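Cytokinin riboside 5'-monophosphate phosphoribohydrolase (Corynebacterium glutamicum, PDB 5WQ3) is a Rossmann-like alpha/beta protein of the SLOG clan, each chain built round a parallel sheet flanked by helices, with six chains forming the assembly. Local coordinates at residues Asn41-Ala45 / Asp46-Val50; Leu92-Lys95 / Leu96-Asp100; Thr175-Glu178 / Leu179-Leu183. All blocks are in the same frame, centred on the assembly; numbering follows the deposited sequence. Where two conformers were deposited one is given.

Contact 1: residues Asn41-Ala45 / Asp46-Val50; sequences NWKHA and DPWRV
Asp-46 comes straight after Ala-45, the N-cap residue, and begins the helix while its side chain sets off away from the incoming loop. At Pro-47 the ring lies next to Ala-45, CD sitting 3.8 Å from Ala-45 CB. Trp-48 then makes the main side-chain contact, its CB directed back at the loop. The indole, swung to the side opposite its own backbone N (chi1 -169°), presents one face to Trp-42, whose own ring arrives edge first. Trp-42 CZ3 stands over the centre of that face, 3.4 Å from Trp-48 CE2. The six-membered rings have centroids 4.8 Å apart and planes at 82°, a T-shaped pair. Lys-43 adds an aliphatic contact at the pyrrole end of Trp-48, with its CG 3.6 Å from Trp-48 CD1, before the rest of its chain leads off. The backbone of Trp-48 is tied to the same loop through a water, which donates to Trp-42 O at 2.7 Å and accepts from Trp-48 N at 3.1 Å. Arg-49 completes the first helical turn, as its N gives a hydrogen bond of 3.0 Å to Ala-45 O. Next door, His-44 packs on Val-216 of the second subunit. All this is the N-terminal start of an alpha-helix, with the loop before the cap folded back in an edge-to-face tryptophan pair.

Contact 2: residues Leu92-Lys95 / Leu96-Asp100; sequences LGEK and LVAAD
Leu-92 and Leu-96, one turn apart on helix 84-98, form the tight side of this contact. That helix is the crossover of the beta-alpha-beta unit running from strand 70-74 to strand 102-105. Leu-96 CD1 comes to 3.8 Å from Leu-92 CG, and the two side chains slant across each other. Because Leu-96 CG stands beside its own backbone N (chi1 -73°), it also leans over the preceding turn, 3.2 Å from Leu-92 O. Both leucines face the sheet: Leu-92 packs on Val-73, and Leu-96 on Val-71 and Val-73. Beneath them the backbone is firmly closed, with Leu-96 N to Leu-92 O at 2.8 Å and an N-H...O angle of 162°.

The outer side is much looser. Glu-94 bends at chi2, yet its OE1 gets no nearer than 4.1 Å to Ala-98 CB, which is exposed. Lys-95 belongs to a separate flank packed on helix 235-246, where its NZ makes a salt bridge with Asp-236. Toward the C-terminal end the helical bonds become less straight. Ala-99 N still reaches Lys-95 O at 3.1 Å, but at an N-H...O angle of only 136°. A Schellman motif then ends the helix: Asp-100 takes the C-prime position with positive phi, its N hydrogen-bonded to Val-97 O at 2.9 Å, while the N of the following residue reaches back to Leu-96 O.

Contact 3: residues Thr175-Glu178 / Leu179-Leu183; sequences TLDE and LFEVL
Glu-181 lies against two acidic neighbours from the preceding turn, Asp-177 and Glu-178. Its OE1 is 3.7 Å from Asp-177 OD1, the two side chains crossing with their carboxylate planes 68° apart. Its other oxygen, OE2, is 3.8 Å from Glu-178 OE1, and here the side chains run alongside each other and point the same way. Glu-178 gets there through a chain bent at chi2 (-76°), whereas Glu-181 is stretched out beyond CG. A water between this second pair lies 2.6 Å from Glu-181 OE2 and close to Glu-178 OE1; it cannot serve every acceptor around it, and the second distance is doubtfully short. Lys-156 of helix 152-162 makes salt bridges through NZ with both Asp-177 OD2 and Glu-181 OE1, which probably offsets the closeness of the two negative charges.

Thr-175 and Glu-178 supply the threonine and the closing glutamate of the PGGxGTxxE sequence motif of this family, at the start of helix 173-188, which links strands 166-168 and 196-199 as a beta-alpha-beta crossover. Regular helical bonds fix the spacing of the backbone that carries these acids: Glu-181 N to Asp-177 O at 3.1 Å, and Val-182 N to Glu-178 O at 2.9 Å.

On another flank of the helix, Leu-176 and Phe-180 meet more loosely, with Leu-176 CD2 4.4 Å from Phe-180 CE2. Helix 201-216 packs against this flank, with Trp-204 and Leu-207 on Leu-176, and Ile-211 on Phe-180. Farther round, Leu-179 faces the sheet on Ile-196 and Leu-198, while the Glu-178 side chain touches both Phe-159 of helix 152-162 and Phe-166 of strand 166-168.

How the contacts relate
From the N terminus the three contacts come in series, none nested in or crossing another; contacts 2 and 3 each span about one helical turn, while contact 1 folds a loop back on the first turn of a helix. Contact 1 joins the loop before helix 46-64 to that helix, at the surface and about 30 Å from the centre of the chain. Past strand 70-74, contact 2 marks the end of the crossover helix leading to strand 102-105. Contact 3 comes much later, on the helix between strands 166-168 and 196-199. Contacts 2 and 3 lie on opposite sides of the chain's centre, their own centres about 22 Å apart; contacts 1 and 2 are about 42 Å apart, centre to centre.

Contact 1: residues Asn41-Ala45 / Asp46-Val50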
# COMPACT_ATOMS: atom_id res chain seq x y z
N ASN C 41 7.41 40.71 25.43
CA ASN C 41 8.06 41.64 24.52
C ASN C 41 7.94 43.03 25.06
O ASN C 41 6.87 43.47 25.52
CB ASN C 41 7.41 41.60 23.12
CG ASN C 41 8.34 41.09 22.04
OD1 ASN C 41 9.56 41.20 22.13
ND2 ASN C 41 7.75 40.52 21.00
N TRP C 42 9.01 43.77 24.89
CA TRP C 42 8.95 45.18 25.10
C TRP C 42 7.92 45.76 24.18
O TRP C 42 7.19 46.63 24.55
CB TRP C 42 10.29 45.78 24.77
CG TRP C 42 10.92 45.27 23.56
CD1 TRP C 42 11.73 44.21 23.46
CD2 TRP C 42 10.85 45.83 22.25
NE1 TRP C 42 12.17 44.06 22.20
CE2 TRP C 42 11.64 45.05 21.43
CE3 TRP C 42 10.20 46.91 21.70
CZ2 TRP C 42 11.79 45.31 20.09
CZ3 TRP C 42 10.35 47.17 20.39
CH2 TRP C 42 11.14 46.39 19.59
N LYS C 43 7.84 45.23 22.98
CA LYS C 43 6.98 45.78 21.95
C LYS C 43 5.51 45.76 22.27
O LYS C 43 4.76 46.51 21.72
CB LYS C 43 7.21 45.05 20.65
CG LYS C 43 6.68 45.76 19.45
CD LYS C 43 6.56 44.80 18.31
CE LYS C 43 7.41 45.25 17.16
NZ LYS C 43 6.70 44.96 15.89
N HIS C 44 5.12 44.90 23.17
CA HIS C 44 3.72 44.74 23.48
C HIS C 44 3.45 45.28 24.87
O HIS C 44 2.96 44.55 25.70
CB HIS C 44 3.38 43.26 23.36
CG HIS C 44 1.92 42.96 23.34
ND1 HIS C 44 1.36 41.96 24.10
CD2 HIS C 44 0.91 43.52 22.64
CE1 HIS C 44 0.06 41.92 23.87
NE2 HIS C 44 -0.24 42.86 22.99
N ALA C 45 3.81 46.53 25.14
CA ALA C 45 3.71 47.14 26.46
C ALA C 45 3.72 48.64 26.35
O ALA C 45 4.11 49.17 25.37
CB ALA C 45 4.84 46.71 27.35
N ASP C 46 3.31 49.30 27.40
CA ASP C 46 2.96 50.68 27.36
C ASP C 46 4.15 51.58 27.03
O ASP C 46 3.96 52.56 26.40
CB ASP C 46 2.21 51.12 28.63
CG ASP C 46 0.67 50.84 28.58
OD1 ASP C 46 0.15 50.32 27.62
OD2 ASP C 46 -0.01 51.13 29.53
N PRO C 47 5.38 51.24 27.44
CA PRO C 47 6.45 52.22 27.13
C PRO C 47 6.68 52.35 25.67
O PRO C 47 6.71 53.46 25.13
CB PRO C 47 7.68 51.64 27.83
CG PRO C 47 7.11 50.91 29.00
CD PRO C 47 5.84 50.24 28.40
N TRP C 48 6.73 51.20 25.01
CA TRP C 48 6.84 51.17 23.57
C TRP C 48 5.63 51.72 22.86
O TRP C 48 5.74 52.36 21.83
CB TRP C 48 7.09 49.75 23.08
CG TRP C 48 7.49 49.71 21.59
CD1 TRP C 48 6.78 49.19 20.58
CD2 TRP C 48 8.70 50.24 21.00
NE1 TRP C 48 7.48 49.32 19.37
CE2 TRP C 48 8.64 50.00 19.63
CE3 TRP C 48 9.82 50.92 21.52
CZ2 TRP C 48 9.64 50.38 18.76
CZ3 TRP C 48 10.84 51.25 20.67
CH2 TRP C 48 10.74 50.99 19.29
N ARG C 49 4.45 51.44 23.39
CA ARG C 49 3.24 52.01 22.80
C ARG C 49 3.26 53.56 22.77
O ARG C 49 2.88 54.17 21.78
CB ARG C 49 2.04 51.56 23.61
CG ARG C 49 0.78 52.27 23.21
CD ARG C 49 -0.26 51.20 23.03
NE ARG C 49 -1.47 51.71 22.45
CZ ARG C 49 -2.61 51.68 23.11
NH1 ARG C 49 -2.60 51.20 24.32
NH2 ARG C 49 -3.73 52.17 22.55
N VAL C 50 3.67 54.16 23.87
CA VAL C 50 3.79 55.64 23.96
C VAL C 50 4.81 56.18 22.93
O VAL C 50 4.56 57.18 22.23
CB VAL C 50 4.09 56.00 25.43
CG1 VAL C 50 4.75 57.33 25.58
CG2 VAL C 50 2.76 55.92 26.24
O HOH W 1 7.75 48.62 26.33

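Contact 2: residues Leu92-Lys95 / Leu96-Asp100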
# COMPACT_ATOMS: atom_id res chain seq x y z
N LEU C 92 -16.76 64.45 -7.68
CA LEU C 92 -16.47 65.29 -6.54
C LEU C 92 -14.96 65.57 -6.41
O LEU C 92 -14.52 66.72 -6.18
CB LEU C 92 -16.98 64.64 -5.27
CG LEU C 92 -16.70 65.43 -4.01
CD1 LEU C 92 -17.37 66.77 -4.06
CD2 LEU C 92 -17.18 64.64 -2.80
N GLY C 93 -14.17 64.55 -6.60
CA GLY C 93 -12.72 64.75 -6.48
C GLY C 93 -12.24 65.67 -7.57
O GLY C 93 -11.43 66.59 -7.33
N GLU C 94 -12.74 65.43 -8.77
CA GLU C 94 -12.41 66.30 -9.92
C GLU C 94 -12.78 67.77 -9.66
O GLU C 94 -11.97 68.67 -9.89
CB GLU C 94 -13.11 65.78 -11.18
CG GLU C 94 -12.62 66.44 -12.47
CD GLU C 94 -13.42 67.68 -12.86
OE1 GLU C 94 -12.82 68.80 -12.93
OE2 GLU C 94 -14.66 67.53 -13.10
N LYS C 95 -13.99 68.03 -9.17
CA LYS C 95 -14.49 69.39 -8.94
C LYS C 95 -13.80 70.06 -7.77
O LYS C 95 -13.61 71.26 -7.76
CB LYS C 95 -15.98 69.32 -8.63
CG LYS C 95 -16.83 68.89 -9.85
CD LYS C 95 -18.26 68.63 -9.48
CE LYS C 95 -19.12 68.09 -10.64
NZ LYS C 95 -19.12 69.04 -11.76
N LEU C 96 -13.46 69.29 -6.74
CA LEU C 96 -12.69 69.86 -5.64
C LEU C 96 -11.33 70.36 -6.13
O LEU C 96 -10.87 71.38 -5.71
CB LEU C 96 -12.50 68.85 -4.47
CG LEU C 96 -13.78 68.63 -3.69
CD1 LEU C 96 -13.67 67.43 -2.77
CD2 LEU C 96 -14.08 69.91 -2.91
N VAL C 97 -10.71 69.63 -7.04
CA VAL C 97 -9.37 70.00 -7.51
C VAL C 97 -9.46 71.22 -8.43
O VAL C 97 -8.59 72.03 -8.41
CB VAL C 97 -8.72 68.88 -8.29
CG1 VAL C 97 -7.55 69.40 -9.19
CG2 VAL C 97 -8.22 67.85 -7.31
N ALA C 98 -10.56 71.35 -9.17
CA ALA C 98 -10.85 72.54 -10.01
C ALA C 98 -11.10 73.74 -9.12
O ALA C 98 -10.96 74.87 -9.56
CB ALA C 98 -12.04 72.26 -10.92
N ALA C 99 -11.52 73.53 -7.87
CA ALA C 99 -11.62 74.63 -6.94
C ALA C 99 -10.36 74.84 -6.15
O ALA C 99 -10.41 75.55 -5.19
CB ALA C 99 -12.81 74.51 -6.00
N ASP C 100 -9.25 74.27 -6.61
CA ASP C 100 -7.94 74.37 -5.98
C ASP C 100 -7.83 73.75 -4.58
O ASP C 100 -7.02 74.20 -3.78
CB ASP C 100 -7.45 75.82 -5.98
CG ASP C 100 -7.55 76.45 -7.38
OD1 ASP C 100 -7.15 75.76 -8.36
OD2 ASP C 100 -8.11 77.58 -7.50

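Contact 3: residues Thr175-Glu178 / Leu179-Leu183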
# COMPACT_ATOMS: atom_id res chain seq x y z
N THR C 175 -17.72 56.19 8.59
CA THR C 175 -18.16 57.47 8.11
C THR C 175 -18.94 58.26 9.17
O THR C 175 -18.70 59.41 9.37
CB THR C 175 -18.95 57.33 6.80
OG1 THR C 175 -18.14 56.74 5.79
CG2 THR C 175 -19.39 58.63 6.32
N LEU C 176 -19.89 57.60 9.82
CA LEU C 176 -20.71 58.25 10.81
C LEU C 176 -19.83 58.68 11.98
O LEU C 176 -20.04 59.72 12.59
CB LEU C 176 -21.80 57.34 11.31
CG LEU C 176 -22.81 57.08 10.17
CD1 LEU C 176 -23.70 55.91 10.53
CD2 LEU C 176 -23.60 58.32 9.90
N ASP C 177 -18.85 57.87 12.31
CA ASP C 177 -17.88 58.25 13.38
C ASP C 177 -17.23 59.63 13.11
O ASP C 177 -17.20 60.52 13.99
CB ASP C 177 -16.83 57.10 13.49
CG ASP C 177 -15.74 57.37 14.61
OD1 ASP C 177 -15.93 58.22 15.51
OD2 ASP C 177 -14.70 56.72 14.52
N GLU C 178 -16.67 59.82 11.92
CA GLU C 178 -16.02 61.14 11.53
C GLU C 178 -17.02 62.23 11.45
O GLU C 178 -16.77 63.34 11.88
CB GLU C 178 -15.37 61.03 10.15
CG GLU C 178 -14.16 60.18 10.18
CD GLU C 178 -12.98 60.91 10.80
OE1 GLU C 178 -13.06 62.11 11.19
OE2 GLU C 178 -11.93 60.29 10.85
N LEU C 179 -18.22 61.92 10.98
CA LEU C 179 -19.23 62.96 10.93
C LEU C 179 -19.58 63.54 12.24
O LEU C 179 -19.64 64.77 12.38
CB LEU C 179 -20.53 62.41 10.25
CG LEU C 179 -21.65 63.43 10.19
CD1 LEU C 179 -21.31 64.69 9.42
CD2 LEU C 179 -22.94 62.80 9.61
N PHE C 180 -19.86 62.68 13.24
CA PHE C 180 -20.25 63.18 14.53
C PHE C 180 -19.08 63.78 15.30
O PHE C 180 -19.26 64.73 16.01
CB PHE C 180 -21.05 62.20 15.33
CG PHE C 180 -22.43 62.00 14.76
CD1 PHE C 180 -23.34 63.01 14.81
CD2 PHE C 180 -22.78 60.83 14.16
CE1 PHE C 180 -24.59 62.90 14.26
CE2 PHE C 180 -24.08 60.67 13.60
CZ PHE C 180 -24.96 61.73 13.67
N GLU C 181 -17.88 63.34 15.00
CA GLU C 181 -16.71 64.03 15.55
C GLU C 181 -16.55 65.44 15.01
O GLU C 181 -16.35 66.36 15.78
CB GLU C 181 -15.55 63.20 15.20
CG GLU C 181 -14.23 63.53 15.80
CD GLU C 181 -13.29 62.42 15.38
OE1 GLU C 181 -13.71 61.21 15.49
OE2 GLU C 181 -12.21 62.75 14.86
N VAL C 182 -16.67 65.64 13.70
CA VAL C 182 -16.51 67.00 13.20
C VAL C 182 -17.66 67.87 13.71
O VAL C 182 -17.48 69.01 14.05
CB VAL C 182 -16.32 67.10 11.67
CG1 VAL C 182 -17.43 66.39 10.89
CG2 VAL C 182 -16.25 68.55 11.25
N LEU C 183 -18.86 67.31 13.73
CA LEU C 183 -19.99 68.06 14.22
C LEU C 183 -19.75 68.54 15.68
O LEU C 183 -20.04 69.68 15.96
CB LEU C 183 -21.28 67.24 14.14
CG LEU C 183 -21.93 67.30 12.78
CD1 LEU C 183 -23.02 66.25 12.72
CD2 LEU C 183 -22.52 68.68 12.51
O HOH W 2 -11.41 63.37 12.46